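Local atomic coordinates of pyruvate formate-lyase 2 (Archaeoglobus fulgidus, PDB entry 2F3O), a protein that is a glycyl radical enzyme of the pyruvate formate-lyase family, probably with lyase activity, whose substrate and exact reaction remain unknown. Residues E62-P73 and I303-I314; R277-F286 and A347-M355. All blocks are in the same frame, centred on the assembly; numbering follows the deposited sequence.

Contact 1 of 2, residues E62-P73 and I303-I314; sequences ELIVGTMLPNPP and ILANLWIKTNEI
Lys310, on helix 297-310, reaches the carboxylate of Glu62 in a salt bridge that ties the helix to the irregular chain of residues 62-73. Its NZ approaches Glu62 OE2 at 3.1 Å, on the syn side and 33° out of the carboxylate plane; the bond to OE1 is weak. Bends in the outer part of the lysine chain (chi3 90°, chi4 143°) turn the amine to this site, and Glu313 OE2 is a second, long salt-bridge partner, 3.9 Å from Lys310 NZ. The ammonium thus lies between two carboxylates whose mutual repulsion it probably eases. Glu62 OE2 also accepts from the backbone N of Leu59. The other oxygen of Glu313, OE1, is met nearly head-on by Met68 N at 2.8 Å, and Pro72 CB rests against the CG of that glutamate. The carbonyls and amides of 62-73 are further served from helix 250-267: Trp258 NE1 binds Gly66 O, Trp251 NE1 binds Leu63 O and Gln255 OE1 takes Val65 N. Apolar contacts flank the charges. Ile64 CD1 touches Ile303 CG2 at 3.6 Å, while Met68 SD packs on Ile314 CG2 at the same distance, the two side chains crossing nearly at right angles. Altogether this is a buried three-residue salt-bridge network, Glu62-Lys310-Glu313, joining an irregular loop to helix 297-310 and the turn that follows it within the pyruvate formate-lyase-like region.

Contact 2 of 2, residues R277-F286 and A347-M355; sequences RIDQYLYPFF and ATNELTYLM
Asp279 and Thr352 mark the closest backbone approach, 5.4 Å from CA to CA, where the short helix 278-281 meets the first turn of helix 350-362. Asn349 is the N-cap of the latter and forms a capping box with Thr352: OD1 accepts weakly from Leu351 N and Thr352 N, while Asn349 N donates to Thr352 OG1. Asn349 ND2 crosses to Asp279 O at 3.0 Å, from above the carbonyl plane. Gln280, bent at chi2 (-60°), gives NE2 to Ala347 O at 2.9 Å. Asp279 OD2 lies 2.8 Å from Thr352 OG1 and accepts a hydrogen bond from Gly338 N.

The Tyr283 ring lies almost flat against the Asn349 amide, the planes 13° apart, with Asn349 CB over the ring centre at 3.6 Å. Replacing Tyr283 by an alanine would probably strip this cover from Asn349 and let its amide turn more freely between cap and Asp279 O. Leu351 CD1 sits over one face of Phe286, 3.9 Å from the centroid, and Met355 SD packs on Ile278 CG2. One amide therefore serves both sides: its oxygen caps a helix and its nitrogen binds the neighbouring segment, so the start of helix 350-362 is probably fixed relative to helix 278-281 by the same group.

Overall arrangement
The centres of contacts 1 and 2 lie about 20 Å apart, and their segments alternate along the chain: 62-73, 277-286, 303-314, then 347-355. Helix 297-310 connects them. It follows helix 283-289 in sequence, and while residues 303-310 of it face 62-73, Leu304 and Trp308 pack against Met355 of helix 350-362. Leu304 also meets Leu354, and Leu307 touches Ile278. Helix 250-267 borders both sites, through Trp258 at contact 1 and through residues facing Leu282 at contact 2. Contact 2 also nears the second subunit, whose Asn345 bonds to Gln280 O. Parts distant in sequence are thereby joined round helix 297-310, from a buried loop to a subunit interface.

Contact 1 of 2, residues E62-P73 and I303-I314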
loop_
_atom_site.group_PDB
_atom_site.type_symbol
_atom_site.label_atom_id
_atom_site.label_comp_id
_atom_site.label_asym_id
_atom_site.label_seq_id
_atom_site.Cartn_x
_atom_site.Cartn_y
_atom_site.Cartn_z
ATOM N N GLU A 62 -35.782 23.185 -33.032
ATOM C CA GLU A 62 -34.785 22.910 -31.993
ATOM C C GLU A 62 -33.546 23.783 -32.041
ATOM O O GLU A 62 -33.074 24.152 -33.108
ATOM C CB GLU A 62 -34.377 21.438 -31.994
ATOM C CG GLU A 62 -35.160 20.627 -30.974
ATOM C CD GLU A 62 -34.790 19.155 -30.939
ATOM O OE1 GLU A 62 -35.356 18.444 -30.079
ATOM O OE2 GLU A 62 -33.951 18.711 -31.760
ATOM N N LEU A 63 -33.037 24.095 -30.858
ATOM C CA LEU A 63 -31.803 24.831 -30.669
ATOM C C LEU A 63 -30.754 23.921 -30.066
ATOM O O LEU A 63 -29.551 24.175 -30.181
ATOM C CB LEU A 63 -32.029 25.988 -29.716
ATOM C CG LEU A 63 -32.928 27.104 -30.230
ATOM C CD1 LEU A 63 -32.772 28.317 -29.333
ATOM C CD2 LEU A 63 -32.583 27.450 -31.665
ATOM N N ILE A 64 -31.221 22.875 -29.391
ATOM C CA ILE A 64 -30.349 21.865 -28.809
ATOM C C ILE A 64 -30.729 20.522 -29.436
ATOM O O ILE A 64 -31.898 20.115 -29.409
ATOM C CB ILE A 64 -30.389 21.863 -27.245
ATOM C CG1 ILE A 64 -29.288 22.747 -26.675
ATOM C CG2 ILE A 64 -30.080 20.505 -26.687
ATOM C CD1 ILE A 64 -29.573 24.195 -26.689
ATOM N N VAL A 65 -29.750 19.872 -30.060
ATOM C CA VAL A 65 -30.008 18.657 -30.837
ATOM C C VAL A 65 -29.333 17.435 -30.235
ATOM O O VAL A 65 -28.393 17.543 -29.443
ATOM C CB VAL A 65 -29.580 18.810 -32.330
ATOM C CG1 VAL A 65 -30.248 20.004 -32.934
ATOM C CG2 VAL A 65 -28.079 18.955 -32.456
ATOM N N GLY A 66 -29.806 16.264 -30.630
ATOM C CA GLY A 66 -29.326 15.032 -30.028
ATOM C C GLY A 66 -30.453 14.151 -29.533
ATOM O O GLY A 66 -30.693 14.050 -28.334
ATOM N N THR A 67 -31.153 13.513 -30.457
ATOM C CA THR A 67 -32.178 12.577 -30.071
ATOM C C THR A 67 -31.539 11.435 -29.294
ATOM O O THR A 67 -30.400 11.046 -29.565
ATOM C CB THR A 67 -32.978 12.030 -31.283
ATOM O OG1 THR A 67 -32.088 11.484 -32.263
ATOM C CG2 THR A 67 -33.785 13.124 -31.916
ATOM N N MET A 68 -32.260 10.944 -28.296
ATOM C CA MET A 68 -31.787 9.859 -27.462
ATOM C C MET A 68 -31.935 8.533 -28.177
ATOM O O MET A 68 -31.101 7.649 -28.035
ATOM C CB MET A 68 -32.563 9.837 -26.155
ATOM C CG MET A 68 -32.383 11.101 -25.360
ATOM S SD MET A 68 -32.449 10.728 -23.611
ATOM C CE MET A 68 -34.063 11.320 -23.252
ATOM N N LEU A 69 -33.008 8.386 -28.936
ATOM C CA LEU A 69 -33.173 7.247 -29.819
ATOM C C LEU A 69 -33.744 7.848 -31.105
ATOM O O LEU A 69 -34.304 8.956 -31.048
ATOM C CB LEU A 69 -34.136 6.251 -29.195
ATOM C CG LEU A 69 -35.395 6.886 -28.625
ATOM C CD1 LEU A 69 -36.615 6.383 -29.354
ATOM C CD2 LEU A 69 -35.506 6.648 -27.149
ATOM N N PRO A 70 -33.577 7.163 -32.272
ATOM C CA PRO A 70 -34.197 7.670 -33.500
ATOM C C PRO A 70 -35.690 7.573 -33.349
ATOM O O PRO A 70 -36.167 6.637 -32.732
ATOM C CB PRO A 70 -33.751 6.677 -34.571
ATOM C CG PRO A 70 -32.635 5.921 -33.998
ATOM C CD PRO A 70 -32.819 5.922 -32.521
ATOM N N ASN A 71 -36.398 8.543 -33.913
ATOM C CA ASN A 71 -37.849 8.697 -33.749
ATOM C C ASN A 71 -38.398 8.498 -32.318
ATOM O O ASN A 71 -38.879 7.409 -31.967
ATOM C CB ASN A 71 -38.612 7.847 -34.770
ATOM C CG ASN A 71 -40.100 8.171 -34.790
ATOM O OD1 ASN A 71 -40.944 7.270 -34.698
ATOM N ND2 ASN A 71 -40.431 9.468 -34.879
ATOM N N PRO A 72 -38.331 9.566 -31.504
ATOM C CA PRO A 72 -38.574 9.683 -30.065
ATOM C C PRO A 72 -40.015 9.371 -29.599
ATOM O O PRO A 72 -40.841 8.991 -30.414
ATOM C CB PRO A 72 -38.117 11.110 -29.760
ATOM C CG PRO A 72 -37.257 11.487 -30.910
ATOM C CD PRO A 72 -37.941 10.862 -32.063
ATOM N N PRO A 73 -40.375 9.691 -28.345
ATOM C CA PRO A 73 -40.668 8.778 -27.267
ATOM C C PRO A 73 -40.349 7.323 -27.542
ATOM O O PRO A 73 -40.914 6.710 -28.447
ATOM C CB PRO A 73 -42.158 9.030 -27.015
ATOM C CG PRO A 73 -42.308 10.536 -27.309
ATOM C CD PRO A 73 -40.991 10.985 -28.012
ATOM N N ILE A 303 -33.386 27.901 -24.852
ATOM C CA ILE A 303 -32.268 26.958 -24.801
ATOM C C ILE A 303 -32.449 25.921 -23.671
ATOM O O ILE A 303 -32.365 24.707 -23.896
ATOM C CB ILE A 303 -30.937 27.730 -24.638
ATOM C CG1 ILE A 303 -30.536 28.419 -25.946
ATOM C CG2 ILE A 303 -29.833 26.834 -24.229
ATOM C CD1 ILE A 303 -29.394 29.401 -25.783
ATOM N N LEU A 304 -32.763 26.408 -22.474
ATOM C CA LEU A 304 -32.994 25.541 -21.328
ATOM C C LEU A 304 -34.247 24.724 -21.510
ATOM O O LEU A 304 -34.273 23.550 -21.148
ATOM C CB LEU A 304 -33.093 26.362 -20.054
ATOM C CG LEU A 304 -31.787 27.071 -19.723
ATOM C CD1 LEU A 304 -32.031 28.189 -18.739
ATOM C CD2 LEU A 304 -30.744 26.080 -19.214
ATOM N N ALA A 305 -35.271 25.339 -22.095
ATOM C CA ALA A 305 -36.529 24.651 -22.391
ATOM C C ALA A 305 -36.329 23.435 -23.287
ATOM O O ALA A 305 -36.904 22.370 -23.032
ATOM C CB ALA A 305 -37.532 25.610 -23.020
ATOM N N ASN A 306 -35.491 23.609 -24.308
ATOM C CA ASN A 306 -35.150 22.555 -25.242
ATOM C C ASN A 306 -34.493 21.351 -24.572
ATOM O O ASN A 306 -34.814 20.204 -24.891
ATOM C CB ASN A 306 -34.198 23.120 -26.273
ATOM C CG ASN A 306 -34.232 22.362 -27.577
ATOM O OD1 ASN A 306 -34.398 21.143 -27.637
ATOM N ND2 ASN A 306 -34.077 23.095 -28.640
ATOM N N LEU A 307 -33.566 21.635 -23.657
ATOM C CA LEU A 307 -32.899 20.609 -22.854
ATOM C C LEU A 307 -33.903 19.828 -21.987
ATOM O O LEU A 307 -33.941 18.592 -22.042
ATOM C CB LEU A 307 -31.858 21.276 -21.962
ATOM C CG LEU A 307 -30.525 20.622 -21.589
ATOM C CD1 LEU A 307 -30.021 21.302 -20.335
ATOM C CD2 LEU A 307 -30.642 19.156 -21.341
ATOM N N TRP A 308 -34.702 20.555 -21.201
ATOM C CA TRP A 308 -35.715 19.944 -20.355
ATOM C C TRP A 308 -36.597 19.031 -21.176
ATOM O O TRP A 308 -36.797 17.873 -20.812
ATOM C CB TRP A 308 -36.586 21.010 -19.708
ATOM C CG TRP A 308 -36.266 21.422 -18.282
ATOM C CD1 TRP A 308 -37.152 21.487 -17.241
ATOM C CD2 TRP A 308 -35.006 21.877 -17.756
ATOM N NE1 TRP A 308 -36.518 21.918 -16.099
ATOM C CE2 TRP A 308 -35.207 22.178 -16.391
ATOM C CE3 TRP A 308 -33.727 22.054 -18.302
ATOM C CZ2 TRP A 308 -34.187 22.637 -15.573
ATOM C CZ3 TRP A 308 -32.712 22.509 -17.483
ATOM C CH2 TRP A 308 -32.947 22.799 -16.137
ATOM N N ILE A 309 -37.080 19.548 -22.305
ATOM C CA ILE A 309 -37.986 18.798 -23.187
ATOM C C ILE A 309 -37.346 17.539 -23.785
ATOM O O ILE A 309 -38.010 16.500 -23.933
ATOM C CB ILE A 309 -38.606 19.713 -24.304
ATOM C CG1 ILE A 309 -39.599 20.697 -23.694
ATOM C CG2 ILE A 309 -39.350 18.911 -25.372
ATOM C CD1 ILE A 309 -40.244 21.603 -24.684
ATOM N N LYS A 310 -36.052 17.605 -24.081
ATOM C CA LYS A 310 -35.397 16.450 -24.682
ATOM C C LYS A 310 -35.259 15.257 -23.753
ATOM O O LYS A 310 -35.354 14.134 -24.218
ATOM C CB LYS A 310 -34.080 16.817 -25.365
ATOM C CG LYS A 310 -34.310 17.542 -26.682
ATOM C CD LYS A 310 -33.122 17.495 -27.614
ATOM C CE LYS A 310 -33.205 16.284 -28.515
ATOM N NZ LYS A 310 -32.704 16.564 -29.885
ATOM N N THR A 311 -35.121 15.484 -22.444
ATOM C CA THR A 311 -35.046 14.362 -21.487
ATOM C C THR A 311 -36.334 13.535 -21.371
ATOM O O THR A 311 -36.359 12.519 -20.682
ATOM C CB THR A 311 -34.637 14.798 -20.075
ATOM O OG1 THR A 311 -35.775 15.322 -19.392
ATOM C CG2 THR A 311 -33.538 15.844 -20.125
ATOM N N ASN A 312 -37.393 13.964 -22.055
ATOM C CA ASN A 312 -38.635 13.203 -22.140
ATOM C C ASN A 312 -38.650 12.182 -23.270
ATOM O O ASN A 312 -39.643 11.484 -23.447
ATOM C CB ASN A 312 -39.809 14.139 -22.355
ATOM C CG ASN A 312 -40.169 14.906 -21.123
ATOM O OD1 ASN A 312 -40.903 14.413 -20.270
ATOM N ND2 ASN A 312 -39.681 16.142 -21.033
ATOM N N GLU A 313 -37.571 12.105 -24.043
ATOM C CA GLU A 313 -37.504 11.165 -25.148
ATOM C C GLU A 313 -37.369 9.709 -24.695
ATOM O O GLU A 313 -37.725 8.794 -25.440
ATOM C CB GLU A 313 -36.407 11.559 -26.144
ATOM C CG GLU A 313 -36.680 12.872 -26.856
ATOM C CD GLU A 313 -35.512 13.357 -27.721
ATOM O OE1 GLU A 313 -34.506 12.631 -27.840
ATOM O OE2 GLU A 313 -35.608 14.468 -28.289
ATOM N N ILE A 314 -36.873 9.477 -23.482
ATOM C CA ILE A 314 -36.823 8.103 -22.982
ATOM C C ILE A 314 -37.872 7.755 -21.948
ATOM O O ILE A 314 -38.345 8.569 -21.170
ATOM C CB ILE A 314 -35.421 7.600 -22.494
ATOM C CG1 ILE A 314 -34.934 8.361 -21.267
ATOM C CG2 ILE A 314 -34.407 7.650 -23.593
ATOM C CD1 ILE A 314 -33.798 7.661 -20.553
#

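Contact 2 of 2, residues R277-F286 and A347-M355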
loop_
_atom_site.group_PDB
_atom_site.type_symbol
_atom_site.label_atom_id
_atom_site.label_comp_id
_atom_site.label_asym_id
_atom_site.label_seq_id
_atom_site.Cartn_x
_atom_site.Cartn_y
_atom_site.Cartn_z
ATOM N N ARG A 277 -25.356 19.991 -10.453
ATOM C CA ARG A 277 -25.668 21.384 -10.150
ATOM C C ARG A 277 -25.541 22.287 -11.364
ATOM O O ARG A 277 -24.673 23.161 -11.422
ATOM C CB ARG A 277 -24.804 21.894 -9.018
ATOM C CG ARG A 277 -24.995 21.122 -7.754
ATOM C CD ARG A 277 -24.179 21.730 -6.654
ATOM N NE ARG A 277 -24.871 22.865 -6.073
ATOM C CZ ARG A 277 -24.390 23.533 -5.045
ATOM N NH1 ARG A 277 -23.238 23.148 -4.536
ATOM N NH2 ARG A 277 -25.052 24.560 -4.520
ATOM N N ILE A 278 -26.469 22.077 -12.292
ATOM C CA ILE A 278 -26.531 22.722 -13.587
ATOM C C ILE A 278 -26.655 24.242 -13.518
ATOM O O ILE A 278 -26.145 24.938 -14.388
ATOM C CB ILE A 278 -27.670 22.091 -14.414
ATOM C CG1 ILE A 278 -27.513 22.366 -15.902
ATOM C CG2 ILE A 278 -29.025 22.525 -13.895
ATOM C CD1 ILE A 278 -28.355 21.458 -16.771
ATOM N N ASP A 279 -27.282 24.763 -12.465
ATOM C CA ASP A 279 -27.415 26.209 -12.314
ATOM C C ASP A 279 -26.106 26.853 -11.873
ATOM O O ASP A 279 -25.850 28.027 -12.155
ATOM C CB ASP A 279 -28.562 26.575 -11.363
ATOM C CG ASP A 279 -28.331 26.097 -9.951
ATOM O OD1 ASP A 279 -27.883 24.951 -9.751
ATOM O OD2 ASP A 279 -28.626 26.869 -9.023
ATOM N N GLN A 280 -25.268 26.071 -11.205
ATOM C CA GLN A 280 -24.007 26.574 -10.715
ATOM C C GLN A 280 -22.957 26.671 -11.825
ATOM O O GLN A 280 -22.165 27.619 -11.874
ATOM C CB GLN A 280 -23.516 25.674 -9.591
ATOM C CG GLN A 280 -24.505 25.540 -8.499
ATOM C CD GLN A 280 -24.835 26.873 -7.862
ATOM O OE1 GLN A 280 -23.943 27.656 -7.521
ATOM N NE2 GLN A 280 -26.126 27.137 -7.685
ATOM N N TYR A 281 -22.964 25.689 -12.721
ATOM C CA TYR A 281 -21.888 25.549 -13.683
ATOM C C TYR A 281 -22.191 26.111 -15.086
ATOM O O TYR A 281 -21.280 26.258 -15.917
ATOM C CB TYR A 281 -21.364 24.100 -13.722
ATOM C CG TYR A 281 -22.295 23.042 -14.279
ATOM C CD1 TYR A 281 -22.743 23.085 -15.596
ATOM C CD2 TYR A 281 -22.658 21.953 -13.516
ATOM C CE1 TYR A 281 -23.566 22.109 -16.115
ATOM C CE2 TYR A 281 -23.478 20.958 -14.034
ATOM C CZ TYR A 281 -23.929 21.051 -15.338
ATOM O OH TYR A 281 -24.743 20.089 -15.874
ATOM N N LEU A 282 -23.462 26.398 -15.355
ATOM C CA LEU A 282 -23.831 27.099 -16.574
ATOM C C LEU A 282 -23.808 28.617 -16.367
ATOM O O LEU A 282 -23.798 29.383 -17.334
ATOM C CB LEU A 282 -25.205 26.662 -17.028
ATOM C CG LEU A 282 -25.284 25.768 -18.247
ATOM C CD1 LEU A 282 -24.031 24.985 -18.443
ATOM C CD2 LEU A 282 -26.470 24.868 -18.110
ATOM N N TYR A 283 -23.799 29.042 -15.105
ATOM C CA TYR A 283 -23.828 30.466 -14.776
ATOM C C TYR A 283 -22.654 31.336 -15.243
ATOM O O TYR A 283 -22.874 32.488 -15.575
ATOM C CB TYR A 283 -24.162 30.715 -13.291
ATOM C CG TYR A 283 -24.517 32.171 -12.982
ATOM C CD1 TYR A 283 -25.690 32.753 -13.462
ATOM C CD2 TYR A 283 -23.666 32.968 -12.242
ATOM C CE1 TYR A 283 -26.004 34.093 -13.190
ATOM C CE2 TYR A 283 -23.962 34.299 -11.970
ATOM C CZ TYR A 283 -25.125 34.863 -12.441
ATOM O OH TYR A 283 -25.387 36.190 -12.140
ATOM N N PRO A 284 -21.409 30.815 -15.254
ATOM C CA PRO A 284 -20.378 31.651 -15.890
ATOM C C PRO A 284 -20.642 32.024 -17.357
ATOM O O PRO A 284 -20.379 33.158 -17.750
ATOM C CB PRO A 284 -19.108 30.787 -15.780
ATOM C CG PRO A 284 -19.350 29.936 -14.586
ATOM C CD PRO A 284 -20.810 29.588 -14.687
ATOM N N PHE A 285 -21.176 31.091 -18.140
ATOM C CA PHE A 285 -21.433 31.322 -19.560
ATOM C C PHE A 285 -22.631 32.236 -19.720
ATOM O O PHE A 285 -22.645 33.107 -20.579
ATOM C CB PHE A 285 -21.674 29.994 -20.276
ATOM C CG PHE A 285 -20.589 29.003 -20.056
ATOM C CD1 PHE A 285 -19.375 29.134 -20.714
ATOM C CD2 PHE A 285 -20.752 27.960 -19.163
ATOM C CE1 PHE A 285 -18.339 28.234 -20.498
ATOM C CE2 PHE A 285 -19.717 27.050 -18.940
ATOM C CZ PHE A 285 -18.510 27.195 -19.612
ATOM N N PHE A 286 -23.621 32.036 -18.862
ATOM C CA PHE A 286 -24.807 32.860 -18.840
ATOM C C PHE A 286 -24.495 34.317 -18.487
ATOM O O PHE A 286 -24.910 35.218 -19.205
ATOM C CB PHE A 286 -25.795 32.274 -17.847
ATOM C CG PHE A 286 -27.103 32.998 -17.791
ATOM C CD1 PHE A 286 -28.095 32.720 -18.709
ATOM C CD2 PHE A 286 -27.352 33.945 -16.804
ATOM C CE1 PHE A 286 -29.307 33.378 -18.649
ATOM C CE2 PHE A 286 -28.562 34.613 -16.747
ATOM C CZ PHE A 286 -29.540 34.327 -17.665
ATOM N N ALA A 347 -25.892 30.105 -2.792
ATOM C CA ALA A 347 -25.391 29.990 -4.160
ATOM C C ALA A 347 -26.484 30.107 -5.231
ATOM O O ALA A 347 -26.273 29.739 -6.387
ATOM C CB ALA A 347 -24.605 28.693 -4.334
ATOM N N THR A 348 -27.650 30.606 -4.840
ATOM C CA THR A 348 -28.704 30.931 -5.790
ATOM C C THR A 348 -28.239 32.075 -6.714
ATOM O O THR A 348 -27.718 33.080 -6.248
ATOM C CB THR A 348 -30.004 31.301 -5.033
ATOM O OG1 THR A 348 -30.541 30.131 -4.401
ATOM C CG2 THR A 348 -31.041 31.883 -5.964
ATOM N N ASN A 349 -28.367 31.891 -8.023
ATOM C CA ASN A 349 -28.033 32.940 -8.981
ATOM C C ASN A 349 -29.243 33.121 -9.874
ATOM O O ASN A 349 -30.238 32.436 -9.676
ATOM C CB ASN A 349 -26.797 32.573 -9.812
ATOM C CG ASN A 349 -26.870 31.161 -10.389
ATOM O OD1 ASN A 349 -27.914 30.714 -10.861
ATOM N ND2 ASN A 349 -25.755 30.451 -10.338
ATOM N N GLU A 350 -29.146 33.992 -10.878
ATOM C CA GLU A 350 -30.287 34.309 -11.734
ATOM C C GLU A 350 -30.694 33.108 -12.582
ATOM O O GLU A 350 -31.836 33.004 -13.049
ATOM C CB GLU A 350 -29.959 35.494 -12.643
ATOM C CG GLU A 350 -31.194 36.287 -13.107
ATOM C CD GLU A 350 -31.061 36.855 -14.534
ATOM O OE1 GLU A 350 -29.969 37.376 -14.899
ATOM O OE2 GLU A 350 -32.073 36.781 -15.279
ATOM N N LEU A 351 -29.758 32.185 -12.762
ATOM C CA LEU A 351 -30.014 31.022 -13.573
ATOM C C LEU A 351 -30.810 29.994 -12.787
ATOM O O LEU A 351 -31.475 29.145 -13.376
ATOM C CB LEU A 351 -28.696 30.451 -14.058
ATOM C CG LEU A 351 -28.687 29.574 -15.295
ATOM C CD1 LEU A 351 -29.480 30.183 -16.439
ATOM C CD2 LEU A 351 -27.258 29.396 -15.673
ATOM N N THR A 352 -30.743 30.077 -11.459
ATOM C CA THR A 352 -31.541 29.207 -10.597
ATOM C C THR A 352 -33.012 29.504 -10.823
ATOM O O THR A 352 -33.806 28.588 -11.055
ATOM C CB THR A 352 -31.238 29.421 -9.106
ATOM O OG1 THR A 352 -29.829 29.357 -8.887
ATOM C CG2 THR A 352 -31.932 28.390 -8.267
ATOM N N TYR A 353 -33.349 30.796 -10.789
ATOM C CA TYR A 353 -34.720 31.274 -10.983
ATOM C C TYR A 353 -35.269 30.882 -12.347
ATOM O O TYR A 353 -36.405 30.413 -12.463
ATOM C CB TYR A 353 -34.768 32.793 -10.846
ATOM C CG TYR A 353 -34.640 33.300 -9.433
ATOM C CD1 TYR A 353 -33.426 33.774 -8.953
ATOM C CD2 TYR A 353 -35.740 33.325 -8.583
ATOM C CE1 TYR A 353 -33.306 34.254 -7.653
ATOM C CE2 TYR A 353 -35.634 33.796 -7.282
ATOM C CZ TYR A 353 -34.415 34.258 -6.818
ATOM O OH TYR A 353 -34.307 34.728 -5.518
ATOM N N LEU A 354 -34.440 31.087 -13.369
ATOM C CA LEU A 354 -34.755 30.718 -14.740
ATOM C C LEU A 354 -35.158 29.273 -14.832
ATOM O O LEU A 354 -36.173 28.948 -15.421
ATOM C CB LEU A 354 -33.549 30.928 -15.646
ATOM C CG LEU A 354 -33.610 32.143 -16.547
ATOM C CD1 LEU A 354 -32.695 31.903 -17.738
ATOM C CD2 LEU A 354 -35.051 32.390 -16.988
ATOM N N MET A 355 -34.368 28.412 -14.212
ATOM C CA MET A 355 -34.616 26.997 -14.279
ATOM C C MET A 355 -35.909 26.574 -13.596
ATOM O O MET A 355 -36.539 25.616 -14.020
ATOM C CB MET A 355 -33.406 26.232 -13.775
ATOM C CG MET A 355 -32.334 26.193 -14.818
ATOM S SD MET A 355 -30.752 25.793 -14.121
ATOM C CE MET A 355 -29.690 25.899 -15.549
#